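Local coordinates for peptide amidase (PDB 1M22), which is a bacterial hydrolase of the amidase signature family that probably cleaves amide bonds, at residues A[131-136]-A[213-218]; A[110-115]-A[208-213]; A[154-159]-A[485-490]. All coordinates share one frame; numbering follows the deposited sequence.

Interaction 1 of 3, residues A[131-136]-A[213-218]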
# COMPACT_ATOMS: atom_id res chain seq x y z
N SER A 131 2.97 -2.03 10.86
CA SER A 131 2.79 -1.39 12.16
C SER A 131 1.63 -2.20 12.74
O SER A 131 0.63 -2.42 12.07
CB SER A 131 2.38 0.07 11.97
OG SER A 131 3.35 0.76 11.21
N GLU A 132 1.76 -2.64 13.99
CA GLU A 132 0.72 -3.47 14.59
C GLU A 132 -0.69 -2.90 14.43
O GLU A 132 -0.92 -1.71 14.66
CB GLU A 132 1.00 -3.72 16.07
CG GLU A 132 0.52 -5.08 16.54
CD GLU A 132 0.70 -5.29 18.03
OE1 GLU A 132 -0.13 -4.77 18.80
OE2 GLU A 132 1.67 -5.98 18.42
N TRP A 133 -1.62 -3.77 14.03
CA TRP A 133 -3.01 -3.38 13.81
C TRP A 133 -3.13 -2.23 12.81
O TRP A 133 -4.01 -1.38 12.91
CB TRP A 133 -3.70 -3.03 15.14
CG TRP A 133 -3.79 -4.21 16.06
CD1 TRP A 133 -3.06 -4.43 17.19
CD2 TRP A 133 -4.60 -5.38 15.86
NE1 TRP A 133 -3.34 -5.68 17.70
CE2 TRP A 133 -4.28 -6.28 16.91
CE3 TRP A 133 -5.55 -5.76 14.90
CZ2 TRP A 133 -4.88 -7.54 17.02
CZ3 TRP A 133 -6.15 -7.02 15.02
CH2 TRP A 133 -5.81 -7.89 16.06
N ALA A 134 -2.21 -2.24 11.84
CA ALA A 134 -2.16 -1.22 10.79
C ALA A 134 -2.08 0.18 11.37
O ALA A 134 -2.65 1.14 10.84
CB ALA A 134 -3.37 -1.36 9.86
N ASN A 135 -1.35 0.29 12.48
CA ASN A 135 -1.14 1.54 13.20
C ASN A 135 -2.39 2.16 13.82
O ASN A 135 -2.48 3.37 13.97
CB ASN A 135 -0.43 2.57 12.31
CG ASN A 135 0.19 3.69 13.13
OD1 ASN A 135 0.67 3.47 14.24
ND2 ASN A 135 0.18 4.90 12.58
N PHE A 136 -3.36 1.32 14.17
CA PHE A 136 -4.55 1.85 14.83
C PHE A 136 -4.65 1.23 16.22
O PHE A 136 -5.71 0.76 16.62
CB PHE A 136 -5.82 1.56 14.03
CG PHE A 136 -6.93 2.53 14.32
CD1 PHE A 136 -6.87 3.83 13.84
CD2 PHE A 136 -8.01 2.17 15.11
CE1 PHE A 136 -7.86 4.76 14.14
CE2 PHE A 136 -9.02 3.09 15.42
CZ PHE A 136 -8.94 4.39 14.93
N GLY A 213 -11.76 -10.38 3.75
CA GLY A 213 -10.62 -11.16 4.19
C GLY A 213 -9.44 -10.33 4.66
O GLY A 213 -8.33 -10.83 4.75
N ILE A 214 -9.68 -9.05 4.95
CA ILE A 214 -8.61 -8.17 5.43
C ILE A 214 -8.98 -7.63 6.81
O ILE A 214 -10.09 -7.14 7.00
CB ILE A 214 -8.39 -6.97 4.47
CG1 ILE A 214 -8.07 -7.47 3.06
CG2 ILE A 214 -7.24 -6.10 5.00
CD1 ILE A 214 -7.88 -6.35 2.04
N ILE A 215 -8.06 -7.73 7.76
CA ILE A 215 -8.29 -7.19 9.11
C ILE A 215 -8.47 -5.70 8.83
O ILE A 215 -7.58 -5.04 8.30
CB ILE A 215 -7.10 -7.44 10.04
CG1 ILE A 215 -6.94 -8.95 10.23
CG2 ILE A 215 -7.32 -6.75 11.38
CD1 ILE A 215 -5.79 -9.35 11.14
N PRO A 216 -9.63 -5.15 9.19
CA PRO A 216 -9.92 -3.75 8.93
C PRO A 216 -9.63 -2.67 9.95
O PRO A 216 -9.17 -2.91 11.06
CB PRO A 216 -11.41 -3.79 8.66
CG PRO A 216 -11.87 -4.71 9.78
CD PRO A 216 -10.82 -5.83 9.75
N ILE A 217 -9.90 -1.45 9.50
CA ILE A 217 -9.87 -0.27 10.33
C ILE A 217 -11.17 0.43 9.94
O ILE A 217 -12.09 0.52 10.73
CB ILE A 217 -8.70 0.71 10.06
CG1 ILE A 217 -7.38 0.10 10.52
CG2 ILE A 217 -8.95 2.00 10.85
CD1 ILE A 217 -6.18 1.02 10.32
N SER A 218 -11.26 0.86 8.68
CA SER A 218 -12.43 1.60 8.19
C SER A 218 -13.05 1.11 6.87
O SER A 218 -12.38 1.07 5.84
CB SER A 218 -12.02 3.07 8.03
OG SER A 218 -12.95 3.81 7.27
O HOH W 1 -6.28 -3.06 11.95

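Interaction 2 of 3, residues A[110-115]-A[208-213]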
# COMPACT_ATOMS: atom_id res chain seq x y z
N ASP A 110 -8.03 -17.87 2.40
CA ASP A 110 -7.69 -16.78 1.49
C ASP A 110 -8.70 -15.65 1.34
O ASP A 110 -9.90 -15.89 1.17
CB ASP A 110 -7.43 -17.32 0.08
CG ASP A 110 -6.16 -18.14 -0.02
OD1 ASP A 110 -5.46 -18.30 1.00
OD2 ASP A 110 -5.86 -18.61 -1.14
N ALA A 111 -8.20 -14.42 1.37
CA ALA A 111 -9.02 -13.24 1.16
C ALA A 111 -9.39 -13.25 -0.33
O ALA A 111 -8.71 -13.89 -1.14
CB ALA A 111 -8.23 -11.98 1.47
N TYR A 112 -10.46 -12.55 -0.70
CA TYR A 112 -10.88 -12.52 -2.09
C TYR A 112 -9.75 -12.14 -3.05
O TYR A 112 -9.53 -12.82 -4.05
CB TYR A 112 -12.05 -11.55 -2.27
CG TYR A 112 -12.62 -11.58 -3.67
CD1 TYR A 112 -13.44 -12.63 -4.09
CD2 TYR A 112 -12.32 -10.58 -4.60
CE1 TYR A 112 -13.93 -12.69 -5.38
CE2 TYR A 112 -12.80 -10.63 -5.90
CZ TYR A 112 -13.61 -11.69 -6.29
OH TYR A 112 -14.08 -11.77 -7.57
N LEU A 113 -9.03 -11.06 -2.76
CA LEU A 113 -7.96 -10.65 -3.66
C LEU A 113 -6.84 -11.67 -3.75
O LEU A 113 -6.15 -11.75 -4.77
CB LEU A 113 -7.42 -9.27 -3.26
CG LEU A 113 -6.59 -9.11 -1.99
CD1 LEU A 113 -5.13 -9.47 -2.27
CD2 LEU A 113 -6.67 -7.66 -1.54
N VAL A 114 -6.66 -12.47 -2.70
CA VAL A 114 -5.62 -13.50 -2.72
C VAL A 114 -6.08 -14.64 -3.63
O VAL A 114 -5.28 -15.22 -4.36
CB VAL A 114 -5.32 -14.02 -1.30
CG1 VAL A 114 -4.36 -15.20 -1.36
CG2 VAL A 114 -4.71 -12.89 -0.47
N ARG A 115 -7.38 -14.95 -3.59
CA ARG A 115 -7.91 -15.99 -4.46
C ARG A 115 -7.71 -15.53 -5.90
O ARG A 115 -7.35 -16.33 -6.77
CB ARG A 115 -9.40 -16.23 -4.17
CG ARG A 115 -9.67 -16.74 -2.76
CD ARG A 115 -11.00 -17.49 -2.67
NE ARG A 115 -12.17 -16.64 -2.85
CZ ARG A 115 -12.63 -15.79 -1.94
NH1 ARG A 115 -12.02 -15.67 -0.77
NH2 ARG A 115 -13.71 -15.06 -2.20
N LEU A 208 -12.84 -0.53 -5.70
CA LEU A 208 -12.25 -1.16 -6.89
C LEU A 208 -11.75 -2.56 -6.56
O LEU A 208 -11.88 -3.48 -7.36
CB LEU A 208 -11.09 -0.32 -7.43
CG LEU A 208 -10.43 -0.89 -8.70
CD1 LEU A 208 -11.43 -0.89 -9.85
CD2 LEU A 208 -9.19 -0.07 -9.05
N VAL A 209 -11.17 -2.70 -5.37
CA VAL A 209 -10.61 -3.97 -4.90
C VAL A 209 -11.31 -4.39 -3.61
O VAL A 209 -11.41 -3.61 -2.66
CB VAL A 209 -9.09 -3.84 -4.63
CG1 VAL A 209 -8.52 -5.17 -4.17
CG2 VAL A 209 -8.38 -3.35 -5.89
N SER A 210 -11.77 -5.64 -3.57
CA SER A 210 -12.47 -6.13 -2.39
C SER A 210 -11.65 -6.08 -1.11
O SER A 210 -10.46 -6.39 -1.10
CB SER A 210 -12.92 -7.57 -2.62
OG SER A 210 -13.59 -8.06 -1.48
N ARG A 211 -12.30 -5.69 -0.01
CA ARG A 211 -11.66 -5.66 1.29
C ARG A 211 -12.00 -6.93 2.07
O ARG A 211 -11.63 -7.07 3.24
CB ARG A 211 -12.11 -4.44 2.11
CG ARG A 211 -11.48 -3.10 1.72
CD ARG A 211 -12.19 -2.47 0.52
NE ARG A 211 -13.62 -2.28 0.77
CZ ARG A 211 -14.13 -1.35 1.56
NH1 ARG A 211 -13.35 -0.48 2.19
NH2 ARG A 211 -15.45 -1.31 1.76
N ASP A 212 -12.70 -7.87 1.44
CA ASP A 212 -13.05 -9.08 2.17
C ASP A 212 -11.79 -9.87 2.53
O ASP A 212 -10.86 -9.99 1.73
CB ASP A 212 -14.02 -9.95 1.38
CG ASP A 212 -14.80 -10.91 2.27
OD1 ASP A 212 -15.45 -10.44 3.24
OD2 ASP A 212 -14.77 -12.12 2.02
N GLY A 213 -11.76 -10.38 3.75
CA GLY A 213 -10.62 -11.16 4.19
C GLY A 213 -9.44 -10.33 4.66
O GLY A 213 -8.33 -10.83 4.75
O HOH W 2 -9.88 -9.20 -0.70

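Interaction 3 of 3, residues A[154-159]-A[485-490]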
# COMPACT_ATOMS: atom_id res chain seq x y z
N ASN A 154 14.30 0.58 7.11
CA ASN A 154 14.41 1.17 5.78
C ASN A 154 15.72 0.66 5.17
O ASN A 154 16.79 0.85 5.75
CB ASN A 154 14.43 2.69 5.88
CG ASN A 154 14.30 3.36 4.54
OD1 ASN A 154 15.02 3.04 3.59
ND2 ASN A 154 13.37 4.31 4.45
N PRO A 155 15.66 0.02 3.99
CA PRO A 155 16.88 -0.49 3.37
C PRO A 155 17.88 0.55 2.89
O PRO A 155 19.05 0.23 2.66
CB PRO A 155 16.35 -1.36 2.24
CG PRO A 155 15.10 -0.64 1.82
CD PRO A 155 14.47 -0.24 3.15
N TYR A 156 17.44 1.80 2.75
CA TYR A 156 18.33 2.86 2.30
C TYR A 156 19.24 3.34 3.42
O TYR A 156 20.30 3.91 3.17
CB TYR A 156 17.53 4.02 1.70
CG TYR A 156 16.90 3.67 0.37
CD1 TYR A 156 15.70 2.97 0.31
CD2 TYR A 156 17.55 3.96 -0.83
CE1 TYR A 156 15.16 2.56 -0.91
CE2 TYR A 156 17.02 3.55 -2.05
CZ TYR A 156 15.83 2.85 -2.08
OH TYR A 156 15.32 2.43 -3.29
N ARG A 157 18.81 3.10 4.66
CA ARG A 157 19.57 3.47 5.85
C ARG A 157 18.84 2.72 6.96
O ARG A 157 17.81 3.18 7.45
CB ARG A 157 19.52 4.98 6.07
CG ARG A 157 20.46 5.51 7.11
CD ARG A 157 20.45 7.02 6.99
NE ARG A 157 21.62 7.44 6.29
CZ ARG A 157 21.84 8.07 5.14
NH1 ARG A 157 20.95 8.50 4.26
NH2 ARG A 157 23.12 8.24 4.89
N ILE A 158 19.39 1.57 7.36
CA ILE A 158 18.73 0.71 8.33
C ILE A 158 18.42 1.26 9.72
O ILE A 158 17.68 0.64 10.48
CB ILE A 158 19.47 -0.65 8.45
CG1 ILE A 158 20.91 -0.45 8.91
CG2 ILE A 158 19.43 -1.37 7.11
CD1 ILE A 158 21.07 -0.19 10.39
N SER A 159 18.98 2.42 10.04
CA SER A 159 18.72 3.06 11.32
C SER A 159 17.44 3.90 11.20
O SER A 159 16.88 4.35 12.20
CB SER A 159 19.86 4.00 11.67
OG SER A 159 20.06 4.93 10.62
N ARG A 485 12.81 8.03 -14.62
CA ARG A 485 13.44 6.81 -14.11
C ARG A 485 14.31 7.14 -12.89
O ARG A 485 15.46 6.72 -12.79
CB ARG A 485 14.31 6.18 -15.21
CG ARG A 485 13.54 5.87 -16.50
CD ARG A 485 12.51 4.77 -16.28
NE ARG A 485 13.14 3.48 -16.00
CZ ARG A 485 13.79 2.75 -16.90
NH1 ARG A 485 13.91 3.18 -18.15
NH2 ARG A 485 14.33 1.60 -16.54
N ALA A 486 13.71 7.87 -11.95
CA ALA A 486 14.41 8.32 -10.75
C ALA A 486 14.73 7.29 -9.68
O ALA A 486 15.65 7.51 -8.89
CB ALA A 486 13.63 9.47 -10.12
N ARG A 487 14.00 6.19 -9.64
CA ARG A 487 14.29 5.20 -8.62
C ARG A 487 15.73 4.70 -8.67
O ARG A 487 16.29 4.46 -9.74
CB ARG A 487 13.36 3.99 -8.71
CG ARG A 487 13.78 2.88 -7.76
CD ARG A 487 12.86 1.67 -7.77
NE ARG A 487 13.57 0.50 -7.29
CZ ARG A 487 13.84 0.24 -6.01
NH1 ARG A 487 13.42 1.07 -5.06
NH2 ARG A 487 14.56 -0.82 -5.69
N ARG A 488 16.31 4.55 -7.49
CA ARG A 488 17.66 4.04 -7.34
C ARG A 488 17.54 2.99 -6.23
O ARG A 488 16.96 3.27 -5.18
CB ARG A 488 18.62 5.15 -6.91
CG ARG A 488 18.91 6.17 -8.01
CD ARG A 488 19.69 5.53 -9.15
NE ARG A 488 19.93 6.46 -10.25
CZ ARG A 488 19.01 6.82 -11.14
NH1 ARG A 488 17.78 6.34 -11.06
NH2 ARG A 488 19.32 7.67 -12.11
N PRO A 489 18.05 1.77 -6.46
CA PRO A 489 17.95 0.74 -5.43
C PRO A 489 18.79 1.08 -4.21
O PRO A 489 19.74 1.87 -4.29
CB PRO A 489 18.45 -0.51 -6.14
CG PRO A 489 19.47 0.04 -7.09
CD PRO A 489 18.78 1.27 -7.64
N PRO A 490 18.44 0.50 -3.05
CA PRO A 490 19.20 0.76 -1.83
C PRO A 490 20.55 0.05 -1.89
O PRO A 490 20.69 -0.98 -2.55
CB PRO A 490 18.30 0.19 -0.74
CG PRO A 490 17.63 -0.96 -1.43
CD PRO A 490 17.29 -0.37 -2.78

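Interaction 1 of 3, residues A[131-136]-A[213-218]
W133 lies across from I215, and F136 from I217, with CA atoms 8.0 Å apart in the first pair and 7.3 Å in the second. W133, A134 and N135 all have positive phi and left-handed helical backbone angles, forming a short, weakly bonded left-handed helical turn, held by N135 N to E132 O and F136 N to W133 O. The irregular loop 213-218 runs past it without a direct hydrogen bond. A water bridges the backbones instead, donating to P216 O at 3.0 Å and, more weakly, to W133 O. The side chains meet apolar to apolar, with I217 at the centre. Its CG1 is anti to the carbonyl carbon (chi1 -70°) and the chain continues extended, which carries CD1 between A134 and F136. I217 CD1 lies 3.7 Å from A134 CB, 3.6 Å from A134 O, and also touches F136 CB. The other branch, CG2, sits over one face of the F136 phenyl, 4.2 Å from the ring centroid and 16° off its normal, in a CH-pi contact shifted toward the rim. W133 approaches differently: the edge of its indole, at CZ3, meets I215 CG2 at 3.8 Å. The same A134 O that I217 CD1 touches also receives a weak hydrogen bond from S165 OG, and the A134 methyl lies about 5 Å from the K86 side chain (nearest atoms). I217 thus packs on A134, whose side chain lies beside the active-site residues S165 and K86. Backbone bonds from I215 to N88 and from W133 to A98 tie both segments to the loop following strand 82-86. E132 reaches strand 145-146, while F136 packs on L326 and I215 on Y337 of helix 319-340, which borders the contact.

Interaction 2 of 3, residues A[110-115]-A[208-213]
The Y112 ring meets S210 CB obliquely, its CD2 at 3.7 Å, while R115 NH2 lies at the ring's edge in its plane. The R115 guanidinium in turn covers Y112 CA with one face and has D110 O at its edge, where NH1 makes a weak bond. D212 OD2 is a long 5.3 Å from R115 NH2, so opposite charges are near but do not pair. S210 OG accepts from D212 N at 3.1 Å, forming an ST turn, and also bonds D245. Because G213 carries no side chain, its CA can come within 4.0 Å of A111 CA, the N-cap residue of the helix. The A111 methyl rests on the carbonyl oxygens of D212 and G213, with CB 3.3 Å from D212 O. No direct hydrogen bond crosses; one water joins the segments, accepting from L113 N of the first turn and donating to S210 O and, at 2.7 Å, to D212 O. L113 CG stands between its backbone N and carbonyl carbon (chi1 71°), sending CD2 to V209 CG1 at 4.1 Å. The contact sets the start of helix 112-119 against the loop between strands 200-203 and 223-228. N90 bonds the backbones of A111 and G213, and V209 continues onto I241 of helix 231-241.

Interaction 3 of 3, residues A[154-159]-A[485-490]
An Asx-Pro turn, N154-P155-Y156-R157, presents P155 and the ring of Y156 to P490 in the segment that follows the C-terminal helix 470-484. The turn is of type I, closed by R157 N to N154 O, and N154 OD1 adds a bond from Y156 N at 2.8 Å, in the plane of the amide carbonyl. Y156 CG is anti to the carbonyl carbon (chi1 -70°), which brings the end of the ring to 485-490. P490 sits flat on one face: its CB is 3.6 Å from the ring centroid and only 3° off the normal, a nearly central CH-pi contact, while P490 CD approaches Y156 CZ at 3.6 Å. P155 flanks the same proline from the turn, CB to CB at 3.9 Å. At the far end of the ring, Y156 OH donates a short 2.6 Å bond to R488 O, tilted 21° from the carbonyl plane, and this carbonyl lies at the ring edge in its plane. The phenol is therefore held by its face and by its hydroxyl, which fixes both position and rotation. R487 NH1 comes within 2.9 Å of Y156 OH, its guanidinium almost perpendicular to the ring. The guanidinium has further partners: NE forms a salt bridge with E10, NH1 bonds G198 O and NH2 bonds A174 O. The R488 side chain folds back on its own segment, NH1 reaching R485 O at 2.9 Å and R487 O at 2.7 Å. Y156 also rests on Q453 of strand 446-454 and P458 of strand 457-464. Far from the catalytic residues, this is a surface proline-aromatic CH-pi contact on an Asx-Pro turn, joining the segment after helix 470-484 to the loop between strand 150-151 and helix 167-174.

Overall arrangement
Interactions 1 and 2 are buried neighbours, their centres 14 Å apart. They use successive parts of the loop between strands 200-203 and 223-228, share G213, and touch where I214 CD1 meets L113 CD2. Both lack direct hydrogen bonds across and rely on a bridging water, but interaction 1 is dominated by isoleucine and aromatic packing close to the active site, whereas interaction 2 sets a helix N-terminus against a glycine and an ST turn of the loop. The centre of interaction 3 lies about 26 and 30 Å from theirs, across the chain's centre from interaction 2. It is a surface contact involving the C-terminal tail, built on prolines, a tyrosine hydroxyl bond and arginines.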